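Local atomic coordinates of cytoplasmic protein (Cryptococcus neoformans var. grubii serotype A, PDB entry 7LPO), a protein that probably hydrolyses the beta-glucosidic bond of steryl glucosides, as a sterylglucosidase of glycoside hydrolase family 5. Residues Leu504-Asp507 and Thr508-Ile511. Numbering follows the deposited sequence.
Sequences LKQD and TIDI
Between Gln-506 and Asp-510 the backbone keeps the i-to-i+4 bond of an alpha helix, Asp-510 N-H donating to Gln-506 O at 3.0 Å with an N-H...O angle of 163°. This is the C-terminal part of helix 490-512, which strand 518-522 follows in the TIM barrel of this family 5 hydrolase. One residue back along the acceptors, at Lys-505 O, the bond is of the 3-10 kind (i to i+3): Thr-508 N reaches Lys-505 O at 3.2 Å, from above the carbonyl plane. A water links Leu-504 O to Thr-508 OG1, donating to Leu-504 O at 2.7 Å and lying 3.0 Å from Thr-508 OG1. Thr-508 OG1, set beside its own backbone N, is also hydrogen-bonded to Thr-517 beyond the helix end.

On the exposed side, Gln-506 is bent at chi2 (68°), which carries its amide over the next turn. Gln-506 NE2 bonds Asp-510 OD1 at 2.8 Å, approaching from above the carboxylate with the two planes 64° apart. This bond is bent, and the same NE2 rests 3.5 Å from the methyl Ile-509 CG2. The buried Asp-507 turns its carboxylate off the helix, to a salt bridge with Arg-476 and a hydrogen bond with Gln-434, while Lys-505 NZ bonds the carbonyl of Asn-564. Ile-511 N makes a weak i-to-i+4 bond to Asp-507 O where the helix widens into a pi-type turn at 508-511, and Ile-511 CB lies 3.3 Å from that same Asp-507 O.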
loop_
_atom_site.group_PDB
_atom_site.type_symbol
_atom_site.label_atom_id
_atom_site.label_comp_id
_atom_site.label_asym_id
_atom_site.label_seq_id
_atom_site.Cartn_x
_atom_site.Cartn_y
_atom_site.Cartn_z
ATOM N N LEU A 504 11.679 6.081 -9.233
ATOM C CA LEU A 504 10.793 4.929 -9.319
ATOM C C LEU A 504 10.203 4.797 -10.712
ATOM O O LEU A 504 10.053 3.682 -11.225
ATOM C CB LEU A 504 9.674 5.040 -8.288
ATOM C CG LEU A 504 10.045 4.953 -6.813
ATOM C CD1 LEU A 504 8.749 5.013 -6.000
ATOM C CD2 LEU A 504 10.813 3.701 -6.505
ATOM N N LYS A 505 9.830 5.923 -11.328
ATOM C CA LYS A 505 9.381 5.884 -12.715
ATOM C C LYS A 505 10.448 5.256 -13.602
ATOM O O LYS A 505 10.140 4.448 -14.486
ATOM C CB LYS A 505 9.039 7.299 -13.189
ATOM C CG LYS A 505 7.920 7.372 -14.219
ATOM C CD LYS A 505 7.583 8.833 -14.560
ATOM C CE LYS A 505 6.719 8.944 -15.811
ATOM N NZ LYS A 505 6.972 10.216 -16.571
ATOM N N GLN A 506 11.715 5.589 -13.352
ATOM C CA GLN A 506 12.798 5.099 -14.195
ATOM C C GLN A 506 13.036 3.604 -14.004
ATOM O O GLN A 506 13.400 2.917 -14.962
ATOM C CB GLN A 506 14.070 5.894 -13.903
ATOM C CG GLN A 506 15.237 5.598 -14.834
ATOM C CD GLN A 506 14.997 6.074 -16.255
ATOM O OE1 GLN A 506 14.277 7.045 -16.488
ATOM N NE2 GLN A 506 15.596 5.377 -17.218
ATOM N N ASP A 507 12.830 3.081 -12.791
ATOM C CA ASP A 507 12.922 1.636 -12.583
ATOM C C ASP A 507 12.053 0.880 -13.579
ATOM O O ASP A 507 12.407 -0.217 -14.027
ATOM C CB ASP A 507 12.476 1.260 -11.165
ATOM C CG ASP A 507 13.478 1.649 -10.098
ATOM O OD1 ASP A 507 14.597 2.092 -10.438
ATOM O OD2 ASP A 507 13.129 1.505 -8.910
ATOM N N THR A 508 10.888 1.437 -13.912
ATOM C CA THR A 508 9.954 0.726 -14.772
ATOM C C THR A 508 10.537 0.520 -16.163
ATOM O O THR A 508 10.600 -0.610 -16.662
ATOM C CB THR A 508 8.633 1.485 -14.850
ATOM O OG1 THR A 508 8.122 1.693 -13.528
ATOM C CG2 THR A 508 7.633 0.688 -15.690
ATOM N N ILE A 509 10.985 1.605 -16.801
ATOM C CA ILE A 509 11.470 1.503 -18.174
ATOM C C ILE A 509 12.826 0.809 -18.224
ATOM O O ILE A 509 13.136 0.111 -19.196
ATOM C CB ILE A 509 11.512 2.900 -18.817
ATOM C CG1 ILE A 509 11.677 2.769 -20.329
ATOM C CG2 ILE A 509 12.633 3.735 -18.212
ATOM C CD1 ILE A 509 11.428 4.041 -21.079
ATOM N N ASP A 510 13.645 0.963 -17.183
ATOM C CA ASP A 510 14.932 0.276 -17.148
ATOM C C ASP A 510 14.766 -1.238 -17.107
ATOM O O ASP A 510 15.576 -1.973 -17.684
ATOM C CB ASP A 510 15.733 0.712 -15.922
ATOM C CG ASP A 510 16.331 2.082 -16.067
ATOM O OD1 ASP A 510 16.279 2.642 -17.184
ATOM O OD2 ASP A 510 16.846 2.597 -15.049
ATOM N N ILE A 511 13.747 -1.729 -16.395
ATOM C CA ILE A 511 13.681 -3.122 -15.969
ATOM C C ILE A 511 12.505 -3.856 -16.601
ATOM O O ILE A 511 12.673 -4.926 -17.194
ATOM C CB ILE A 511 13.625 -3.234 -14.434
ATOM C CG1 ILE A 511 14.903 -2.656 -13.824
ATOM C CG2 ILE A 511 13.425 -4.688 -14.023
ATOM C CD1 ILE A 511 14.824 -2.481 -12.321
HETATM O O HOH W 1 8.731 1.444 -10.570
#